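Local coordinates for fructosyl amine: oxygen oxidoreductase (PDB 3DJE), which oxidatively deglycates fructosyl amines (Amadori products) with bound FAD as cofactor and oxygen as electron acceptor, at residues H281-M287 and N416-H422; D339-R343 and T408-F412; W236-H240 and I305-A309. All blocks are in the same frame, centred on the assembly; numbering follows the deposited sequence.

How the contacts relate
Contact 2 lines the fructopyranose pocket, contact 3 reaches it through Trp-236, and contact 1 lies beside it; their chemistry differs accordingly. Contact 1 adds the short strand 419-420 to strand 274-289 and is partly buried, with backbone hydrogen bonds, packed rings and an aspartate joining the two segments. Contact 2 is buried and ionic: two loops bring a carboxylate and two guanidinium groups together beside the sugar. Contact 3, also buried, is apolar, and sets the start of helix 307-320 against strand 232-242. Contacts 1 and 3 reach the same sheet, joined by bonds from Tyr-284 to Glu-308 and from Trp-236 to the carbonyl of His-281. Trp-236 also packs against Arg-411 of contact 2, and both residues touch the sugar.

Contact 1: H281-M287 and N416-H422; sequences HPGYTNM and NRVMDFH
Met-419 and Tyr-284 pair across a short parallel bridge, their side chains on the same face, as residues 416-422 run beside residues 281-287. The backbone ladder runs from Met-419 N to Gly-283 O (2.8 Å), then from Thr-285 N to Met-419 O, and finally from Phe-421 N to Thr-285 O. Packing is densest on the face carrying Tyr-284 and Met-419. The selenomethionine chain turns at its last torsion (chi3 -72°), which places Met-419 CE over both the His-281 ring and the Tyr-284 ring, 3.8 Å from the centroid of the latter. Its selenium makes an oblique Met-aromatic contact with the same tyrosine. The opposite face of Tyr-284 takes Phe-421 in an offset stack, centroids 4.6 Å apart and planes at 13°, while Tyr-284 CB sits over the phenylalanine ring. On the other face Asp-420 ties the two segments together. Asp-420 OD1 receives Thr-285 OG1 at 2.7 Å from the anti side, out of the carboxylate plane, and Met-287 N at 2.9 Å through the syn lone pair. Asp-420 OD2 accepts His-422 N, closing an Asx turn, and also His-422 ND1 at 2.7 Å; four donors therefore fix the carboxylate's rotation and probably favour its charged form. At the ends only side chains are looser: those of Asn-416 and Arg-417 are directed away, although Pro-282 CG and CD pack 3.4 Å from Arg-417 O, and the His-422 ring is exposed, though held through ND1 by Asp-420. Around this edge, the tyrosine hydroxyl bonds to Glu-308 and Arg-312 of helix 307-320, and Phe-421 meets Phe-300 edge-to-face. Strand 274-289 continues the sheet through strands 232-242 and 295-297, so the pairing joins a late part of the chain to the sheet beside the substrate pocket.

Contact 2: D339-R343 and T408-F412; sequences DTANR and TLGRF. With FSA (1-S-(carboxymethyl)-1-thio-beta-D-fructopyranose), chain D.
The fructopyranose pocket is walled here by two loops, which Arg-411 bridges by its salt bridge to Asp-339. Arg-411, extended from CG to NE, meets the aspartate end-on: Arg-411 NH2 reaches Asp-339 OD1 at 2.9 Å through the syn lone pair, with the bond nearly straight (167°), whereas NH1 approaches OD2 at 2.8 Å from above the carboxylate plane. The NE-NH2 edge serves the ligand, NH2 being shared between carboxylate and sugar. Arg-411 NE donates to FSA O4 at 2.9 Å and weakly to O5, and Arg-411 NH2 to FSA O5 at 3.0 Å. Over one face of this guanidinium lies that of Arg-343, centres 3.5 Å apart and planes at 22°. A bend at chi3 (68°) lays the Arg-343 guanidinium over that of Arg-411; NH1 then makes a weak bond to Leu-409 O and a firmer one to a water, while NH2 bonds to Ser-363 O. Arg-343 NE joins the network through a long contact with Asp-339 OD1 (3.8 Å), no N-H pointing at the oxygen. Leu-409 packs between the loops, with CD1 against Asp-339 CB and CD2 against Ala-341 O. Asp-339 OD2 has a second cationic partner in Arg-232. Stacking of two cations is plausibly made affordable by this carboxylate, which also holds the Arg-411 guanidinium in the orientation that offers its N-H groups to the sugar hydroxyls.

Contact 3: W236-H240 and I305-A309; sequences WTLVH and IPKEA. With FSA (1-S-(carboxymethyl)-1-thio-beta-D-fructopyranose), chain D.
Ile-305 opens the second segment by placing both its branches against strand 232-242. Its CG2 lies against Thr-237 CG2 at 3.8 Å and close to Leu-238 O, while CG1, set between the backbone N and the carbonyl carbon (chi1 60°), carries Ile-305 CD1 to 3.3 Å from Val-239 CG1, tighter than usual van der Waals contact. Pro-306 follows at the N-cap position of helix 307-320, and its ring CD abuts Thr-237 CG2 at 3.8 Å. In the first turn of the helix, Ala-309 brings CB to 4.0 Å from Thr-237 CG2, a methyl thus touched by Ile-305, Pro-306 and Ala-309. The threonine hydroxyl has polar partners of its own, Asp-279 and His-281, on the adjoining strand. One face of the Trp-236 ring carries the ligand, C5 of FSA standing over its centre, 3.6 Å from Trp-236 CE2. Strand 232-242 runs between strands 274-289 and 331-339 of the sheet, with the start of helix 307-320 packed on the face bearing Thr-237 and Val-239, and Leu-238 directed away from it.

Contact 1: H281-M287 and N416-H422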
loop_
_atom_site.group_PDB
_atom_site.type_symbol
_atom_site.label_atom_id
_atom_site.label_comp_id
_atom_site.label_asym_id
_atom_site.label_seq_id
_atom_site.Cartn_x
_atom_site.Cartn_y
_atom_site.Cartn_z
ATOM N N HIS A 281 -10.527 -8.390 4.121
ATOM C CA HIS A 281 -11.656 -8.561 3.201
ATOM C C HIS A 281 -11.186 -8.195 1.801
ATOM O O HIS A 281 -10.086 -7.638 1.649
ATOM C CB HIS A 281 -12.857 -7.711 3.636
ATOM C CG HIS A 281 -12.548 -6.253 3.800
ATOM N ND1 HIS A 281 -12.354 -5.406 2.729
ATOM C CD2 HIS A 281 -12.396 -5.495 4.912
ATOM C CE1 HIS A 281 -12.106 -4.188 3.173
ATOM N NE2 HIS A 281 -12.138 -4.209 4.493
ATOM N N PRO A 282 -11.961 -8.568 0.757
ATOM C CA PRO A 282 -11.564 -8.270 -0.619
ATOM C C PRO A 282 -11.631 -6.796 -1.083
ATOM O O PRO A 282 -11.293 -6.525 -2.233
ATOM C CB PRO A 282 -12.499 -9.156 -1.461
ATOM C CG PRO A 282 -13.061 -10.162 -0.478
ATOM C CD PRO A 282 -13.180 -9.407 0.788
ATOM N N GLY A 283 -12.031 -5.887 -0.199
ATOM C CA GLY A 283 -11.979 -4.453 -0.489
ATOM C C GLY A 283 -13.322 -3.811 -0.772
ATOM O O GLY A 283 -14.299 -4.509 -1.089
ATOM N N TYR A 284 -13.369 -2.485 -0.617
ATOM C CA TYR A 284 -14.518 -1.656 -1.022
ATOM C C TYR A 284 -14.172 -0.868 -2.279
ATOM O O TYR A 284 -13.127 -0.211 -2.344
ATOM C CB TYR A 284 -14.863 -0.633 0.054
ATOM C CG TYR A 284 -15.444 -1.184 1.318
ATOM C CD1 TYR A 284 -16.822 -1.325 1.459
ATOM C CD2 TYR A 284 -14.626 -1.527 2.398
ATOM C CE1 TYR A 284 -17.367 -1.829 2.625
ATOM C CE2 TYR A 284 -15.159 -2.022 3.582
ATOM C CZ TYR A 284 -16.538 -2.180 3.685
ATOM O OH TYR A 284 -17.080 -2.667 4.848
ATOM N N THR A 285 -15.053 -0.919 -3.272
ATOM C CA THR A 285 -14.987 0.022 -4.383
ATOM C C THR A 285 -15.951 1.184 -4.109
ATOM O O THR A 285 -16.714 1.154 -3.146
ATOM C CB THR A 285 -15.375 -0.642 -5.712
ATOM O OG1 THR A 285 -16.685 -1.221 -5.570
ATOM C CG2 THR A 285 -14.359 -1.722 -6.102
ATOM N N ASN A 286 -15.900 2.213 -4.948
ATOM C CA ASN A 286 -16.894 3.281 -4.886
ATOM C C ASN A 286 -17.347 3.593 -6.304
ATOM O O ASN A 286 -16.978 4.621 -6.874
ATOM C CB ASN A 286 -16.336 4.519 -4.187
ATOM C CG ASN A 286 -17.411 5.570 -3.899
ATOM O OD1 ASN A 286 -18.505 5.244 -3.431
ATOM N ND2 ASN A 286 -17.091 6.833 -4.160
HETATM N N MSE A 287 -18.133 2.665 -6.853
HETATM C CA MSE A 287 -18.580 2.686 -8.242
HETATM C C MSE A 287 -19.633 3.758 -8.482
HETATM O O MSE A 287 -20.723 3.716 -7.913
HETATM C CB MSE A 287 -19.140 1.314 -8.650
HETATM C CG MSE A 287 -18.130 0.174 -8.617
HETATM SE SE MSE A 287 -16.635 0.466 -9.843
HETATM C CE MSE A 287 -15.657 -1.194 -9.597
ATOM N N ASN A 416 -16.486 -12.184 1.730
ATOM C CA ASN A 416 -15.794 -12.810 0.605
ATOM C C ASN A 416 -16.312 -12.309 -0.745
ATOM O O ASN A 416 -16.474 -13.081 -1.698
ATOM C CB ASN A 416 -15.851 -14.340 0.714
ATOM C CG ASN A 416 -14.907 -14.875 1.775
ATOM O OD1 ASN A 416 -15.335 -15.336 2.829
ATOM N ND2 ASN A 416 -13.616 -14.800 1.503
ATOM N N ARG A 417 -16.597 -11.010 -0.774
ATOM C CA ARG A 417 -17.051 -10.284 -1.949
ATOM C C ARG A 417 -16.296 -8.966 -1.959
ATOM O O ARG A 417 -15.966 -8.432 -0.894
ATOM C CB ARG A 417 -18.534 -9.916 -1.842
ATOM C CG ARG A 417 -19.497 -11.043 -1.638
ATOM C CD ARG A 417 -20.915 -10.487 -1.683
ATOM N NE ARG A 417 -21.917 -11.542 -1.820
ATOM C CZ ARG A 417 -22.268 -12.110 -2.972
ATOM N NH1 ARG A 417 -21.691 -11.749 -4.112
ATOM N NH2 ARG A 417 -23.195 -13.060 -2.982
ATOM N N VAL A 418 -16.056 -8.428 -3.150
ATOM C CA VAL A 418 -15.651 -7.026 -3.262
ATOM C C VAL A 418 -16.887 -6.159 -2.988
ATOM O O VAL A 418 -17.882 -6.203 -3.735
ATOM C CB VAL A 418 -15.038 -6.707 -4.647
ATOM C CG1 VAL A 418 -14.583 -5.241 -4.731
ATOM C CG2 VAL A 418 -13.862 -7.635 -4.946
HETATM N N MSE A 419 -16.825 -5.385 -1.909
HETATM C CA MSE A 419 -17.952 -4.572 -1.459
HETATM C C MSE A 419 -17.956 -3.194 -2.116
HETATM O O MSE A 419 -17.075 -2.879 -2.915
HETATM C CB MSE A 419 -17.922 -4.453 0.065
HETATM C CG MSE A 419 -17.984 -5.802 0.752
HETATM SE SE MSE A 419 -17.489 -5.689 2.600
HETATM C CE MSE A 419 -15.573 -5.406 2.355
ATOM N N ASP A 420 -18.966 -2.387 -1.800
ATOM C CA ASP A 420 -19.039 -1.026 -2.322
ATOM C C ASP A 420 -19.574 -0.057 -1.276
ATOM O O ASP A 420 -20.510 -0.367 -0.539
ATOM C CB ASP A 420 -19.878 -0.974 -3.610
ATOM C CG ASP A 420 -19.659 0.309 -4.400
ATOM O OD1 ASP A 420 -18.928 0.275 -5.413
ATOM O OD2 ASP A 420 -20.212 1.355 -3.996
ATOM N N PHE A 421 -18.963 1.122 -1.207
ATOM C CA PHE A 421 -19.332 2.110 -0.200
ATOM C C PHE A 421 -20.765 2.622 -0.340
ATOM O O PHE A 421 -21.340 3.110 0.634
ATOM C CB PHE A 421 -18.337 3.277 -0.205
ATOM C CG PHE A 421 -17.025 2.961 0.478
ATOM C CD1 PHE A 421 -16.988 2.638 1.838
ATOM C CD2 PHE A 421 -15.823 3.010 -0.231
ATOM C CE1 PHE A 421 -15.770 2.348 2.481
ATOM C CE2 PHE A 421 -14.594 2.715 0.409
ATOM C CZ PHE A 421 -14.573 2.392 1.759
ATOM N N HIS A 422 -21.327 2.513 -1.546
ATOM C CA HIS A 422 -22.736 2.878 -1.760
ATOM C C HIS A 422 -23.684 2.001 -0.940
ATOM O O HIS A 422 -24.820 2.400 -0.666
ATOM C CB HIS A 422 -23.109 2.826 -3.247
ATOM C CG HIS A 422 -22.483 3.918 -4.058
ATOM N ND1 HIS A 422 -21.277 3.763 -4.709
ATOM C CD2 HIS A 422 -22.886 5.187 -4.305
ATOM C CE1 HIS A 422 -20.969 4.888 -5.332
ATOM N NE2 HIS A 422 -21.928 5.768 -5.103
#

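Contact 2: D339-R343 and T408-F412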
loop_
_atom_site.group_PDB
_atom_site.type_symbol
_atom_site.label_atom_id
_atom_site.label_comp_id
_atom_site.label_asym_id
_atom_site.label_seq_id
_atom_site.Cartn_x
_atom_site.Cartn_y
_atom_site.Cartn_z
ATOM N N ASP A 339 -5.959 -1.814 -7.854
ATOM C CA ASP A 339 -5.577 -3.160 -8.277
ATOM C C ASP A 339 -5.593 -3.273 -9.792
ATOM O O ASP A 339 -6.570 -2.865 -10.457
ATOM C CB ASP A 339 -6.574 -4.200 -7.761
ATOM C CG ASP A 339 -6.471 -4.456 -6.274
ATOM O OD1 ASP A 339 -5.344 -4.564 -5.747
ATOM O OD2 ASP A 339 -7.541 -4.609 -5.667
ATOM N N THR A 340 -4.523 -3.831 -10.341
ATOM C CA THR A 340 -4.528 -4.283 -11.730
ATOM C C THR A 340 -5.269 -5.630 -11.791
ATOM O O THR A 340 -5.577 -6.221 -10.751
ATOM C CB THR A 340 -3.109 -4.426 -12.290
ATOM O OG1 THR A 340 -2.386 -5.336 -11.456
ATOM C CG2 THR A 340 -2.372 -3.049 -12.338
ATOM N N ALA A 341 -5.551 -6.119 -13.003
ATOM C CA ALA A 341 -6.365 -7.331 -13.172
ATOM C C ALA A 341 -5.735 -8.597 -12.593
ATOM O O ALA A 341 -6.440 -9.569 -12.312
ATOM C CB ALA A 341 -6.721 -7.544 -14.660
ATOM N N ASN A 342 -4.415 -8.574 -12.419
ATOM C CA ASN A 342 -3.669 -9.707 -11.850
ATOM C C ASN A 342 -2.769 -9.297 -10.675
ATOM O O ASN A 342 -1.897 -10.059 -10.248
ATOM C CB ASN A 342 -2.841 -10.388 -12.944
ATOM C CG ASN A 342 -1.758 -9.489 -13.501
ATOM O OD1 ASN A 342 -1.689 -8.293 -13.180
ATOM N ND2 ASN A 342 -0.908 -10.052 -14.355
ATOM N N ARG A 343 -2.983 -8.072 -10.188
ATOM C CA ARG A 343 -2.225 -7.494 -9.066
ATOM C C ARG A 343 -0.709 -7.412 -9.301
ATOM O O ARG A 343 0.084 -7.376 -8.359
ATOM C CB ARG A 343 -2.588 -8.159 -7.739
ATOM C CG ARG A 343 -4.006 -7.836 -7.316
ATOM C CD ARG A 343 -4.308 -8.460 -5.971
ATOM N NE ARG A 343 -3.534 -7.828 -4.907
ATOM C CZ ARG A 343 -3.453 -8.294 -3.666
ATOM N NH1 ARG A 343 -4.109 -9.406 -3.331
ATOM N NH2 ARG A 343 -2.730 -7.643 -2.770
ATOM N N THR A 408 -12.347 -11.017 -6.634
ATOM C CA THR A 408 -11.762 -10.900 -5.294
ATOM C C THR A 408 -10.226 -10.900 -5.312
ATOM O O THR A 408 -9.587 -10.594 -4.297
ATOM C CB THR A 408 -12.278 -12.006 -4.348
ATOM O OG1 THR A 408 -12.080 -13.286 -4.962
ATOM C CG2 THR A 408 -13.760 -11.800 -4.042
ATOM N N LEU A 409 -9.648 -11.269 -6.455
ATOM C CA LEU A 409 -8.187 -11.196 -6.690
ATOM C C LEU A 409 -7.337 -11.856 -5.601
ATOM O O LEU A 409 -6.325 -11.296 -5.159
ATOM C CB LEU A 409 -7.742 -9.739 -6.899
ATOM C CG LEU A 409 -8.292 -9.077 -8.164
ATOM C CD1 LEU A 409 -8.000 -7.579 -8.170
ATOM C CD2 LEU A 409 -7.758 -9.728 -9.404
ATOM N N GLY A 410 -7.759 -13.045 -5.181
ATOM C CA GLY A 410 -7.012 -13.833 -4.209
ATOM C C GLY A 410 -7.137 -13.374 -2.771
ATOM O O GLY A 410 -6.444 -13.900 -1.895
ATOM N N ARG A 411 -8.022 -12.413 -2.517
ATOM C CA ARG A 411 -8.287 -11.954 -1.153
ATOM C C ARG A 411 -9.500 -12.656 -0.553
ATOM O O ARG A 411 -10.415 -13.071 -1.277
ATOM C CB ARG A 411 -8.504 -10.439 -1.111
ATOM C CG ARG A 411 -7.327 -9.615 -1.624
ATOM C CD ARG A 411 -7.644 -8.142 -1.438
ATOM N NE ARG A 411 -6.521 -7.256 -1.760
ATOM C CZ ARG A 411 -6.381 -6.588 -2.905
ATOM N NH1 ARG A 411 -7.282 -6.712 -3.884
ATOM N NH2 ARG A 411 -5.333 -5.778 -3.084
ATOM N N PHE A 412 -9.495 -12.752 0.770
ATOM C CA PHE A 412 -10.545 -13.415 1.537
ATOM C C PHE A 412 -10.985 -12.552 2.715
ATOM O O PHE A 412 -10.429 -11.469 2.950
ATOM C CB PHE A 412 -10.052 -14.780 2.033
ATOM C CG PHE A 412 -9.809 -15.752 0.925
ATOM C CD1 PHE A 412 -10.864 -16.499 0.405
ATOM C CD2 PHE A 412 -8.542 -15.890 0.363
ATOM C CE1 PHE A 412 -10.654 -17.397 -0.647
ATOM C CE2 PHE A 412 -8.321 -16.781 -0.688
ATOM C CZ PHE A 412 -9.377 -17.535 -1.191
HETATM O OAB FSA D . 1.806 -6.857 1.395
HETATM C CAL FSA D . 1.629 -7.304 2.549
HETATM O OAA FSA D . 2.431 -8.114 3.082
HETATM C CAH FSA D . 0.412 -6.904 3.358
HETATM S SAK FSA D . -0.716 -5.909 2.436
HETATM C C1 FSA D . -1.932 -5.795 3.719
HETATM C C2 FSA D . -3.311 -5.445 3.141
HETATM O O2 FSA D . -4.148 -4.909 4.179
HETATM C C3 FSA D . -3.988 -6.679 2.537
HETATM O O3 FSA D . -4.282 -7.635 3.567
HETATM C C4 FSA D . -5.244 -6.314 1.740
HETATM O O4 FSA D . -5.725 -7.475 1.041
HETATM C C5 FSA D . -4.967 -5.212 0.713
HETATM O O5 FSA D . -4.152 -5.698 -0.357
HETATM C C6 FSA D . -4.298 -4.033 1.404
HETATM O O6 FSA D . -3.112 -4.482 2.082
HETATM O O HOH W 1 -4.025 -11.477 -1.193
#

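Contact 3: W236-H240 and I305-A309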
loop_
_atom_site.group_PDB
_atom_site.type_symbol
_atom_site.label_atom_id
_atom_site.label_comp_id
_atom_site.label_asym_id
_atom_site.label_seq_id
_atom_site.Cartn_x
_atom_site.Cartn_y
_atom_site.Cartn_z
ATOM N N TRP A 236 -9.407 -0.309 1.839
ATOM C CA TRP A 236 -9.387 -1.146 3.030
ATOM C C TRP A 236 -9.559 -0.267 4.265
ATOM O O TRP A 236 -9.583 0.973 4.171
ATOM C CB TRP A 236 -8.131 -2.051 3.067
ATOM C CG TRP A 236 -8.300 -3.145 2.049
ATOM C CD1 TRP A 236 -8.854 -4.382 2.262
ATOM C CD2 TRP A 236 -8.007 -3.071 0.643
ATOM N NE1 TRP A 236 -8.915 -5.086 1.081
ATOM C CE2 TRP A 236 -8.397 -4.310 0.073
ATOM C CE3 TRP A 236 -7.427 -2.092 -0.188
ATOM C CZ2 TRP A 236 -8.243 -4.589 -1.292
ATOM C CZ3 TRP A 236 -7.267 -2.376 -1.554
ATOM C CH2 TRP A 236 -7.675 -3.627 -2.086
ATOM N N THR A 237 -9.701 -0.930 5.409
ATOM C CA THR A 237 -10.143 -0.323 6.634
ATOM C C THR A 237 -9.118 -0.585 7.737
ATOM O O THR A 237 -8.523 -1.661 7.810
ATOM C CB THR A 237 -11.541 -0.890 7.035
ATOM O OG1 THR A 237 -11.599 -2.291 6.713
ATOM C CG2 THR A 237 -12.618 -0.184 6.244
ATOM N N LEU A 238 -8.893 0.418 8.579
ATOM C CA LEU A 238 -7.960 0.291 9.695
ATOM C C LEU A 238 -8.455 1.076 10.907
ATOM O O LEU A 238 -9.146 2.104 10.766
ATOM C CB LEU A 238 -6.550 0.766 9.283
ATOM C CG LEU A 238 -6.318 2.274 9.073
ATOM C CD1 LEU A 238 -5.911 3.015 10.345
ATOM C CD2 LEU A 238 -5.274 2.513 7.959
ATOM N N VAL A 239 -8.095 0.583 12.089
ATOM C CA VAL A 239 -8.377 1.274 13.350
ATOM C C VAL A 239 -7.137 1.228 14.241
ATOM O O VAL A 239 -6.256 0.396 14.028
ATOM C CB VAL A 239 -9.590 0.646 14.129
ATOM C CG1 VAL A 239 -10.816 0.555 13.241
ATOM C CG2 VAL A 239 -9.224 -0.724 14.727
ATOM N N HIS A 240 -7.082 2.125 15.223
ATOM C CA HIS A 240 -6.123 2.044 16.329
ATOM C C HIS A 240 -6.877 1.859 17.653
ATOM O O HIS A 240 -7.955 2.430 17.841
ATOM C CB HIS A 240 -5.334 3.345 16.452
ATOM C CG HIS A 240 -4.441 3.655 15.284
ATOM N ND1 HIS A 240 -3.516 4.677 15.321
ATOM C CD2 HIS A 240 -4.311 3.071 14.066
ATOM C CE1 HIS A 240 -2.873 4.729 14.163
ATOM N NE2 HIS A 240 -3.327 3.757 13.390
ATOM N N ILE A 305 -14.614 4.272 9.630
ATOM C CA ILE A 305 -14.816 3.047 8.866
ATOM C C ILE A 305 -16.295 2.644 8.930
ATOM O O ILE A 305 -16.987 3.069 9.850
ATOM C CB ILE A 305 -13.904 1.896 9.351
ATOM C CG1 ILE A 305 -14.160 1.552 10.825
ATOM C CG2 ILE A 305 -12.425 2.267 9.131
ATOM C CD1 ILE A 305 -13.499 0.262 11.262
ATOM N N PRO A 306 -16.767 1.841 7.956
ATOM C CA PRO A 306 -18.147 1.318 8.040
ATOM C C PRO A 306 -18.373 0.537 9.328
ATOM O O PRO A 306 -17.458 -0.136 9.808
ATOM C CB PRO A 306 -18.231 0.372 6.838
ATOM C CG PRO A 306 -17.226 0.928 5.854
ATOM C CD PRO A 306 -16.091 1.371 6.733
ATOM N N LYS A 307 -19.587 0.603 9.879
ATOM C CA LYS A 307 -19.889 -0.145 11.094
ATOM C C LYS A 307 -19.668 -1.648 10.923
ATOM O O LYS A 307 -19.226 -2.311 11.857
ATOM C CB LYS A 307 -21.303 0.169 11.596
ATOM C CG LYS A 307 -21.420 1.554 12.233
ATOM C CD LYS A 307 -21.178 1.526 13.739
ATOM C CE LYS A 307 -22.473 1.244 14.504
ATOM N NZ LYS A 307 -22.309 1.352 15.987
ATOM N N GLU A 308 -19.948 -2.177 9.731
ATOM C CA GLU A 308 -19.724 -3.598 9.465
ATOM C C GLU A 308 -18.235 -3.951 9.606
ATOM O O GLU A 308 -17.893 -5.048 10.076
ATOM C CB GLU A 308 -20.280 -4.010 8.101
ATOM C CG GLU A 308 -19.660 -3.286 6.919
ATOM C CD GLU A 308 -19.922 -3.971 5.593
ATOM O OE1 GLU A 308 -20.335 -5.165 5.590
ATOM O OE2 GLU A 308 -19.708 -3.310 4.554
ATOM N N ALA A 309 -17.368 -3.003 9.231
ATOM C CA ALA A 309 -15.914 -3.173 9.389
ATOM C C ALA A 309 -15.505 -3.190 10.855
ATOM O O ALA A 309 -14.699 -4.026 11.270
ATOM C CB ALA A 309 -15.145 -2.095 8.608
HETATM O OAB FSA D . 1.806 -6.857 1.395
HETATM C CAL FSA D . 1.629 -7.304 2.549
HETATM O OAA FSA D . 2.431 -8.114 3.082
HETATM C CAH FSA D . 0.412 -6.904 3.358
HETATM S SAK FSA D . -0.716 -5.909 2.436
HETATM C C1 FSA D . -1.932 -5.795 3.719
HETATM C C2 FSA D . -3.311 -5.445 3.141
HETATM O O2 FSA D . -4.148 -4.909 4.179
HETATM C C3 FSA D . -3.988 -6.679 2.537
HETATM O O3 FSA D . -4.282 -7.635 3.567
HETATM C C4 FSA D . -5.244 -6.314 1.740
HETATM O O4 FSA D . -5.725 -7.475 1.041
HETATM C C5 FSA D . -4.967 -5.212 0.713
HETATM O O5 FSA D . -4.152 -5.698 -0.357
HETATM C C6 FSA D . -4.298 -4.033 1.404
HETATM O O6 FSA D . -3.112 -4.482 2.082
#